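Local coordinates for ABC transporter, substrate binding protein (Agrobacterium tumefaciens, PDB 3C9H) that probably captures a solute in the periplasm and delivers it to an ABC transporter for import, and binds a magnesium ion, at residues Q34-Y39 and T87-F92; A156-Y161 and F228-N233; V140-S145 and H246-I251. All blocks are in the same frame, centred on the assembly; numbering follows the deposited sequence.

Contact 1. Residues Q34-Y39 and T87-F92; sequences QTLVVY and TADFAF
The carboxylate oxygen OD2 of D89 is gripped from two sources: the amide of V37 donates to it in a nearly straight bond, with V37 N 2.9 Å from D89 OD2, and a water that also donates to the carbonyl of T35 gives it a second hydrogen bond. The amide reaches OD2 on its anti side, 31° out of the carboxylate plane. With chi1 at -56°, CG of D89 lies beside its own backbone N, which lets one residue hold V37 at both ends: D89 N gives a bond of 2.9 Å to V37 O while OD2 takes the V37 N-H. The other oxygen, OD1, is bonded to the backbone N of N273. Thus the carboxylate stands in for a backbone acceptor just before the regular pairing starts. From there the chains run parallel, Y39 N bonding to F90 O at 3.0 Å and F92 N to Y39 O at 2.9 Å, both nearly straight at the carbonyl.

On the side of Y39 and A91, the methyl CB of A88 sits over the centre of the Y39 ring, 3.4 Å from the centroid and only 5° off the normal, a CH-pi contact. The hydroxyl at the far end of that ring is hydrogen-bonded to E80, which also holds T87 OG1. On the other side, CG1 of V38 meets the edge of the F90 ring at CD2, and CD1 of L36 packs against CB of D89, the two side chains pointing opposite ways. Parallel neighbours wedged between helices 70-82 and 274-285 are typical of the alpha/beta lobes of periplasmic binding proteins.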
loop_
_atom_site.group_PDB
_atom_site.type_symbol
_atom_site.label_atom_id
_atom_site.label_comp_id
_atom_site.label_asym_id
_atom_site.label_seq_id
_atom_site.Cartn_x
_atom_site.Cartn_y
_atom_site.Cartn_z
ATOM N N GLN A 34 -15.521 25.290 2.496
ATOM C CA GLN A 34 -15.466 24.109 1.620
ATOM C C GLN A 34 -14.467 23.085 2.160
ATOM O O GLN A 34 -13.278 23.385 2.285
ATOM C CB GLN A 34 -15.110 24.502 0.189
ATOM C CG GLN A 34 -16.313 24.730 -0.746
ATOM C CD GLN A 34 -15.938 24.576 -2.222
ATOM O OE1 GLN A 34 -15.243 25.425 -2.801
ATOM N NE2 GLN A 34 -16.386 23.479 -2.835
ATOM N N THR A 35 -14.967 21.905 2.520
ATOM C CA THR A 35 -14.150 20.851 3.080
ATOM C C THR A 35 -14.059 19.657 2.109
ATOM O O THR A 35 -15.073 19.093 1.670
ATOM C CB THR A 35 -14.691 20.425 4.468
ATOM O OG1 THR A 35 -14.769 21.587 5.317
ATOM C CG2 THR A 35 -13.808 19.382 5.142
ATOM N N LEU A 36 -12.826 19.316 1.763
ATOM C CA LEU A 36 -12.489 18.074 1.054
ATOM C C LEU A 36 -12.490 16.908 2.033
ATOM O O LEU A 36 -11.829 16.944 3.085
ATOM C CB LEU A 36 -11.095 18.197 0.419
ATOM C CG LEU A 36 -10.509 16.940 -0.209
ATOM C CD1 LEU A 36 -11.216 16.624 -1.563
ATOM C CD2 LEU A 36 -9.015 17.077 -0.345
ATOM N N VAL A 37 -13.219 15.864 1.695
ATOM C CA VAL A 37 -13.237 14.669 2.502
ATOM C C VAL A 37 -12.443 13.575 1.769
ATOM O O VAL A 37 -12.735 13.259 0.618
ATOM C CB VAL A 37 -14.653 14.184 2.813
ATOM C CG1 VAL A 37 -14.600 12.885 3.589
ATOM C CG2 VAL A 37 -15.423 15.279 3.640
ATOM N N VAL A 38 -11.466 13.002 2.459
ATOM C CA VAL A 38 -10.584 11.957 1.898
ATOM C C VAL A 38 -10.702 10.678 2.727
ATOM O O VAL A 38 -10.548 10.720 3.948
ATOM C CB VAL A 38 -9.087 12.457 1.879
ATOM C CG1 VAL A 38 -8.144 11.385 1.336
ATOM C CG2 VAL A 38 -8.954 13.805 1.127
ATOM N N TYR A 39 -11.001 9.538 2.097
ATOM C CA TYR A 39 -10.746 8.228 2.716
ATOM C C TYR A 39 -9.456 7.652 2.148
ATOM O O TYR A 39 -9.363 7.408 0.941
ATOM C CB TYR A 39 -11.855 7.217 2.487
ATOM C CG TYR A 39 -13.240 7.650 2.921
ATOM C CD1 TYR A 39 -13.445 8.763 3.735
ATOM C CD2 TYR A 39 -14.365 6.917 2.492
ATOM C CE1 TYR A 39 -14.744 9.131 4.103
ATOM C CE2 TYR A 39 -15.618 7.282 2.826
ATOM C CZ TYR A 39 -15.814 8.384 3.648
ATOM O OH TYR A 39 -17.106 8.724 3.984
ATOM N N THR A 87 -20.519 10.394 -0.026
ATOM C CA THR A 87 -19.354 9.667 0.450
ATOM C C THR A 87 -18.130 10.571 0.264
ATOM O O THR A 87 -18.271 11.760 0.000
ATOM C CB THR A 87 -19.254 8.257 -0.250
ATOM O OG1 THR A 87 -18.333 7.408 0.443
ATOM C CG2 THR A 87 -18.831 8.340 -1.727
ATOM N N ALA A 88 -16.939 10.010 0.406
ATOM C CA ALA A 88 -15.690 10.770 0.258
ATOM C C ALA A 88 -15.595 11.419 -1.123
ATOM O O ALA A 88 -16.193 10.948 -2.106
ATOM C CB ALA A 88 -14.483 9.846 0.476
ATOM N N ASP A 89 -14.807 12.484 -1.194
ATOM C CA ASP A 89 -14.533 13.157 -2.443
ATOM C C ASP A 89 -13.334 12.530 -3.185
ATOM O O ASP A 89 -13.186 12.722 -4.403
ATOM C CB ASP A 89 -14.264 14.626 -2.151
ATOM C CG ASP A 89 -15.422 15.291 -1.402
ATOM O OD1 ASP A 89 -16.568 15.001 -1.760
ATOM O OD2 ASP A 89 -15.200 16.068 -0.453
ATOM N N PHE A 90 -12.475 11.839 -2.427
ATOM C CA PHE A 90 -11.267 11.158 -2.914
ATOM C C PHE A 90 -11.011 9.900 -2.085
ATOM O O PHE A 90 -11.051 9.942 -0.842
ATOM C CB PHE A 90 -10.051 12.101 -2.852
ATOM C CG PHE A 90 -8.826 11.575 -3.566
ATOM C CD1 PHE A 90 -8.832 11.319 -4.926
ATOM C CD2 PHE A 90 -7.667 11.345 -2.876
ATOM C CE1 PHE A 90 -7.681 10.819 -5.555
ATOM C CE2 PHE A 90 -6.519 10.860 -3.503
ATOM C CZ PHE A 90 -6.542 10.595 -4.850
ATOM N N ALA A 91 -10.787 8.776 -2.777
ATOM C CA ALA A 91 -10.459 7.516 -2.166
ATOM C C ALA A 91 -9.070 7.159 -2.622
ATOM O O ALA A 91 -8.788 7.132 -3.828
ATOM C CB ALA A 91 -11.454 6.418 -2.576
ATOM N N PHE A 92 -8.199 6.866 -1.680
ATOM C CA PHE A 92 -6.785 6.597 -1.970
ATOM C C PHE A 92 -6.342 5.349 -1.213
ATOM O O PHE A 92 -6.280 5.354 0.035
ATOM C CB PHE A 92 -5.979 7.832 -1.568
ATOM C CG PHE A 92 -4.507 7.783 -1.978
ATOM C CD1 PHE A 92 -4.150 7.584 -3.285
ATOM C CD2 PHE A 92 -3.504 8.024 -1.039
ATOM C CE1 PHE A 92 -2.825 7.559 -3.671
ATOM C CE2 PHE A 92 -2.171 8.015 -1.428
ATOM C CZ PHE A 92 -1.850 7.775 -2.756
HETATM O O HOH W 1 -16.946 17.386 0.776
#

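Contact 2. Residues A156-Y161 and F228-N233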
loop_
_atom_site.group_PDB
_atom_site.type_symbol
_atom_site.label_atom_id
_atom_site.label_comp_id
_atom_site.label_asym_id
_atom_site.label_seq_id
_atom_site.Cartn_x
_atom_site.Cartn_y
_atom_site.Cartn_z
ATOM N N ALA A 156 13.415 -18.742 -0.085
ATOM C CA ALA A 156 14.153 -19.947 0.303
ATOM C C ALA A 156 14.995 -19.707 1.547
ATOM O O ALA A 156 14.940 -20.506 2.487
ATOM C CB ALA A 156 15.033 -20.434 -0.831
ATOM N N GLU A 157 15.762 -18.616 1.561
ATOM C CA GLU A 157 16.604 -18.265 2.717
ATOM C C GLU A 157 15.796 -17.950 3.967
ATOM O O GLU A 157 16.240 -18.206 5.089
ATOM C CB GLU A 157 17.518 -17.067 2.405
ATOM C CG GLU A 157 18.634 -17.392 1.451
ATOM C CD GLU A 157 19.551 -16.210 1.147
ATOM O OE1 GLU A 157 19.445 -15.166 1.795
ATOM O OE2 GLU A 157 20.404 -16.339 0.252
ATOM N N PHE A 158 14.623 -17.356 3.773
ATOM C CA PHE A 158 13.762 -17.015 4.887
ATOM C C PHE A 158 13.348 -18.303 5.594
ATOM O O PHE A 158 13.459 -18.412 6.814
ATOM C CB PHE A 158 12.520 -16.274 4.369
ATOM C CG PHE A 158 11.800 -15.445 5.404
ATOM C CD1 PHE A 158 11.896 -14.045 5.383
ATOM C CD2 PHE A 158 10.987 -16.037 6.348
ATOM C CE1 PHE A 158 11.197 -13.246 6.323
ATOM C CE2 PHE A 158 10.275 -15.268 7.303
ATOM C CZ PHE A 158 10.386 -13.869 7.300
ATOM N N VAL A 159 12.860 -19.259 4.809
ATOM C CA VAL A 159 12.366 -20.538 5.327
ATOM C C VAL A 159 13.493 -21.309 6.012
ATOM O O VAL A 159 13.314 -21.812 7.126
ATOM C CB VAL A 159 11.720 -21.379 4.210
ATOM C CG1 VAL A 159 11.467 -22.817 4.674
ATOM C CG2 VAL A 159 10.396 -20.725 3.731
ATOM N N ASP A 160 14.646 -21.374 5.359
ATOM C CA ASP A 160 15.846 -22.003 5.947
ATOM C C ASP A 160 16.254 -21.360 7.273
ATOM O O ASP A 160 16.555 -22.068 8.226
ATOM C CB ASP A 160 17.015 -21.962 4.959
ATOM C CG ASP A 160 18.206 -22.816 5.414
ATOM O OD1 ASP A 160 17.998 -23.963 5.883
ATOM O OD2 ASP A 160 19.354 -22.337 5.300
ATOM N N TYR A 161 16.264 -20.032 7.341
ATOM C CA TYR A 161 16.603 -19.341 8.593
ATOM C C TYR A 161 15.625 -19.722 9.714
ATOM O O TYR A 161 16.038 -20.005 10.839
ATOM C CB TYR A 161 16.623 -17.808 8.414
ATOM C CG TYR A 161 16.745 -17.043 9.718
ATOM C CD1 TYR A 161 17.993 -16.673 10.229
ATOM C CD2 TYR A 161 15.615 -16.715 10.460
ATOM C CE1 TYR A 161 18.103 -15.974 11.452
ATOM C CE2 TYR A 161 15.714 -16.027 11.673
ATOM C CZ TYR A 161 16.956 -15.651 12.159
ATOM O OH TYR A 161 17.026 -14.956 13.364
ATOM N N PHE A 228 10.155 -8.573 17.609
ATOM C CA PHE A 228 10.193 -9.415 16.430
ATOM C C PHE A 228 11.538 -9.276 15.770
ATOM O O PHE A 228 12.111 -8.205 15.765
ATOM C CB PHE A 228 9.136 -8.953 15.415
ATOM C CG PHE A 228 7.704 -9.153 15.867
ATOM C CD1 PHE A 228 7.358 -10.100 16.812
ATOM C CD2 PHE A 228 6.686 -8.423 15.262
ATOM C CE1 PHE A 228 6.031 -10.279 17.195
ATOM C CE2 PHE A 228 5.357 -8.599 15.642
ATOM C CZ PHE A 228 5.037 -9.529 16.611
ATOM N N VAL A 229 12.029 -10.356 15.179
ATOM C CA VAL A 229 13.319 -10.312 14.483
ATOM C C VAL A 229 13.167 -10.104 12.965
ATOM O O VAL A 229 14.071 -9.601 12.315
ATOM C CB VAL A 229 14.113 -11.582 14.770
ATOM C CG1 VAL A 229 14.342 -11.705 16.293
ATOM C CG2 VAL A 229 13.424 -12.827 14.183
ATOM N N LEU A 230 12.022 -10.502 12.413
ATOM C CA LEU A 230 11.763 -10.430 10.970
ATOM C C LEU A 230 10.303 -10.072 10.685
ATOM O O LEU A 230 9.388 -10.552 11.368
ATOM C CB LEU A 230 12.041 -11.784 10.294
ATOM C CG LEU A 230 13.485 -12.188 9.990
ATOM C CD1 LEU A 230 13.538 -13.691 9.695
ATOM C CD2 LEU A 230 14.065 -11.373 8.836
ATOM N N GLY A 231 10.093 -9.256 9.657
ATOM C CA GLY A 231 8.771 -9.076 9.058
ATOM C C GLY A 231 8.783 -9.377 7.565
ATOM O O GLY A 231 9.782 -9.131 6.867
ATOM N N TYR A 232 7.661 -9.895 7.072
ATOM C CA TYR A 232 7.529 -10.348 5.700
ATOM C C TYR A 232 6.414 -9.563 4.983
ATOM O O TYR A 232 5.333 -9.397 5.538
ATOM C CB TYR A 232 7.218 -11.858 5.666
ATOM C CG TYR A 232 6.953 -12.375 4.285
ATOM C CD1 TYR A 232 8.001 -12.630 3.418
ATOM C CD2 TYR A 232 5.656 -12.606 3.833
ATOM C CE1 TYR A 232 7.772 -13.073 2.124
ATOM C CE2 TYR A 232 5.412 -13.061 2.529
ATOM C CZ TYR A 232 6.470 -13.286 1.686
ATOM O OH TYR A 232 6.261 -13.747 0.403
ATOM N N ASN A 233 6.682 -9.127 3.755
ATOM C CA ASN A 233 5.722 -8.358 2.931
ATOM C C ASN A 233 5.311 -7.020 3.518
ATOM O O ASN A 233 4.148 -6.613 3.437
ATOM C CB ASN A 233 4.471 -9.188 2.633
ATOM C CG ASN A 233 4.592 -10.023 1.374
ATOM O OD1 ASN A 233 3.608 -10.657 0.935
ATOM N ND2 ASN A 233 5.768 -10.025 0.775
#
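Helix 155-164 lies over the strand that begins at L230, with the CA atoms of F158 and Y232 9.2 Å apart at their nearest, so the space between the two backbones is filled by side chains. F158 and Y161, three residues apart on the helix, both project from it toward the strand. L230 meets both rings chiefly through CD1, with its CB also against CZ of F158: CD1 lies over one face of the F158 ring, offset toward the rim and 4.3 Å from the centroid, and also comes within 3.7 Å of CD2 of Y161. The leucine is aimed by chi1 at -79°, which sets CG anti to its carbonyl carbon. F158 and L230 approach from opposite directions, whereas Y161 crosses L230 at a slant.

This is the helix-on-sheet packing of an alpha/beta lobe of the periplasmic binding protein fold, here on the flank where strands 173-176 and 135-142 run on either side of strand 230-235.

Beyond G231, Y232 turns its ring edge toward the face of F158 in a T-shaped pair, centroids 5.8 Å apart and planes at 73°. Its CB, meanwhile, is 4.1 Å from CZ of F158, so the base of the tyrosine packs as well as its ring. The Y232 hydroxyl continues past this apolar patch to D191 and R155, both hydrogen-bonded to it, while F139 makes another edge-to-face pair with F158.

Contact 3. Residues V140-S145 and H246-I251; sequences VYHKPS and HPDVGI
An antiparallel pairing at the margin of a lobe's sheet joins the end of strand 135-142 to the start of strand 249-252. Y141 and G250 form its hydrogen-bonded pair: G250 N reaches Y141 O at 2.8 Å, in the carbonyl plane and nearly straight at 168°, while Y141 N meets G250 O at 2.9 Å from above that carbonyl's plane. A third bond, K143 N to D248 O at 2.9 Å, carries the pairing into the type I turn from H246 to V249.

The Y141 ring turns one face to G250. Chi1 of 65° places its CG between the backbone N and the carbonyl carbon, folding the ring over the neighbouring strand, where CA of G250 is 3.8 Å from the ring centroid in a CH-pi contact offset toward the rim. With no side chain on G250, the ring comes down on the backbone itself, Y141 CE2 lying 3.4 Å from G250 CA. On the same side of the strands as the Y141 ring, the extended K143 chain reaches over the turn, CD coming 3.3 Å from P247 O and CE approaching CA of G250. The side chains of P144 and D248 cross at about a right angle, P144 CG lying 3.6 Å from D248 CG. V140 keeps to the other side of the strands, touching CG1 of both V249 and I251.

That valine side is roofed by helices: V140 and V249 reach helix 216-224, and V140 and I251 also rest on A239 of helix 236-245. Strand 230-235 flanks strand 135-142 across its other edge, pairing G231 with V140 and V229 with H142.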
loop_
_atom_site.group_PDB
_atom_site.type_symbol
_atom_site.label_atom_id
_atom_site.label_comp_id
_atom_site.label_asym_id
_atom_site.label_seq_id
_atom_site.Cartn_x
_atom_site.Cartn_y
_atom_site.Cartn_z
ATOM N N VAL A 140 11.840 -6.923 6.512
ATOM C CA VAL A 140 12.428 -6.074 7.498
ATOM C C VAL A 140 13.037 -6.972 8.574
ATOM O O VAL A 140 12.616 -8.124 8.765
ATOM C CB VAL A 140 11.416 -5.046 8.079
ATOM C CG1 VAL A 140 10.956 -4.088 6.987
ATOM C CG2 VAL A 140 10.216 -5.747 8.729
ATOM N N TYR A 141 14.067 -6.463 9.235
ATOM C CA TYR A 141 14.722 -7.228 10.300
ATOM C C TYR A 141 15.204 -6.310 11.402
ATOM O O TYR A 141 15.411 -5.113 11.175
ATOM C CB TYR A 141 15.884 -8.077 9.753
ATOM C CG TYR A 141 17.059 -7.314 9.173
ATOM C CD1 TYR A 141 18.251 -7.169 9.891
ATOM C CD2 TYR A 141 16.987 -6.745 7.908
ATOM C CE1 TYR A 141 19.329 -6.459 9.349
ATOM C CE2 TYR A 141 18.046 -6.069 7.366
ATOM C CZ TYR A 141 19.210 -5.914 8.098
ATOM O OH TYR A 141 20.252 -5.230 7.539
ATOM N N HIS A 142 15.374 -6.897 12.581
ATOM C CA HIS A 142 15.962 -6.238 13.737
ATOM C C HIS A 142 17.494 -6.417 13.674
ATOM O O HIS A 142 18.011 -7.489 13.938
ATOM C CB HIS A 142 15.371 -6.858 14.998
ATOM C CG HIS A 142 15.880 -6.262 16.273
ATOM N ND1 HIS A 142 15.672 -4.944 16.620
ATOM C CD2 HIS A 142 16.552 -6.816 17.302
ATOM C CE1 HIS A 142 16.208 -4.710 17.801
ATOM N NE2 HIS A 142 16.745 -5.832 18.239
ATOM N N LYS A 143 18.189 -5.352 13.295
ATOM C CA LYS A 143 19.644 -5.384 13.071
ATOM C C LYS A 143 20.435 -6.001 14.230
ATOM O O LYS A 143 21.261 -6.855 14.000
ATOM C CB LYS A 143 20.189 -3.982 12.746
ATOM C CG LYS A 143 19.655 -3.375 11.470
ATOM C CD LYS A 143 20.426 -2.121 11.113
ATOM C CE LYS A 143 19.931 -1.540 9.811
ATOM N NZ LYS A 143 20.928 -0.644 9.141
ATOM N N PRO A 144 20.167 -5.584 15.477
ATOM C CA PRO A 144 20.852 -6.229 16.615
ATOM C C PRO A 144 20.673 -7.737 16.728
ATOM O O PRO A 144 21.477 -8.392 17.399
ATOM C CB PRO A 144 20.227 -5.546 17.839
ATOM C CG PRO A 144 19.816 -4.202 17.325
ATOM C CD PRO A 144 19.309 -4.481 15.928
ATOM N N SER A 145 19.642 -8.288 16.094
ATOM C CA SER A 145 19.393 -9.738 16.135
ATOM C C SER A 145 20.160 -10.503 15.060
ATOM O O SER A 145 20.168 -11.717 15.087
ATOM C CB SER A 145 17.894 -10.060 15.989
ATOM O OG SER A 145 17.171 -9.617 17.106
ATOM N N HIS A 246 14.611 5.173 13.309
ATOM C CA HIS A 246 14.948 4.074 14.220
ATOM C C HIS A 246 16.010 3.178 13.580
ATOM O O HIS A 246 15.702 2.314 12.754
ATOM C CB HIS A 246 13.713 3.244 14.540
ATOM C CG HIS A 246 12.613 4.025 15.177
ATOM N ND1 HIS A 246 11.652 4.688 14.445
ATOM C CD2 HIS A 246 12.318 4.247 16.477
ATOM C CE1 HIS A 246 10.810 5.285 15.271
ATOM N NE2 HIS A 246 11.193 5.036 16.510
ATOM N N PRO A 247 17.269 3.349 13.997
ATOM C CA PRO A 247 18.397 2.719 13.303
ATOM C C PRO A 247 18.425 1.175 13.350
ATOM O O PRO A 247 19.076 0.562 12.513
ATOM C CB PRO A 247 19.620 3.325 14.016
ATOM C CG PRO A 247 19.137 3.636 15.377
ATOM C CD PRO A 247 17.706 4.093 15.192
ATOM N N ASP A 248 17.702 0.554 14.273
ATOM C CA ASP A 248 17.688 -0.918 14.372
ATOM C C ASP A 248 16.733 -1.657 13.417
ATOM O O ASP A 248 16.670 -2.894 13.440
ATOM C CB ASP A 248 17.427 -1.344 15.806
ATOM C CG ASP A 248 18.517 -0.872 16.755
ATOM O OD1 ASP A 248 19.629 -0.522 16.295
ATOM O OD2 ASP A 248 18.257 -0.850 17.961
ATOM N N VAL A 249 16.003 -0.920 12.579
ATOM C CA VAL A 249 15.182 -1.548 11.535
ATOM C C VAL A 249 15.979 -1.595 10.238
ATOM O O VAL A 249 16.324 -0.554 9.659
ATOM C CB VAL A 249 13.835 -0.811 11.281
ATOM C CG1 VAL A 249 12.982 -1.594 10.281
ATOM C CG2 VAL A 249 13.046 -0.634 12.566
ATOM N N GLY A 250 16.272 -2.808 9.792
ATOM C CA GLY A 250 16.885 -3.038 8.486
ATOM C C GLY A 250 15.857 -3.514 7.477
ATOM O O GLY A 250 14.812 -4.048 7.845
ATOM N N ILE A 251 16.169 -3.314 6.209
ATOM C CA ILE A 251 15.299 -3.629 5.086
ATOM C C ILE A 251 16.058 -4.485 4.071
ATOM O O ILE A 251 17.231 -4.206 3.777
ATOM C CB ILE A 251 14.853 -2.335 4.341
ATOM C CG1 ILE A 251 14.087 -1.391 5.277
ATOM C CG2 ILE A 251 14.023 -2.691 3.103
ATOM C CD1 ILE A 251 13.966 0.040 4.753
#

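Overall arrangement
Contact 1 lies on the opposite side of the chain's centre from the other two, its centre about 38 Å from that of contact 2 and 36 Å from that of contact 3. It closes first along the chain; V140-S145 and A156-Y161 then open contacts 3 and 2, whose second segments follow in reverse order. Contacts 2 and 3 are close, centres about 13 Å apart, and meet directly: strands 230-235 and 135-142 are neighbours, so the helix packing and the edge pairing lie in the same lobe. Contact 1 belongs to the distant lobe, where strand 35-40 leads to S41 and D43, which bind a magnesium ion about 9 Å from the F92 side chain. Such a two-lobed layout fits a solute-binding protein, which probably holds its ligand between lobes.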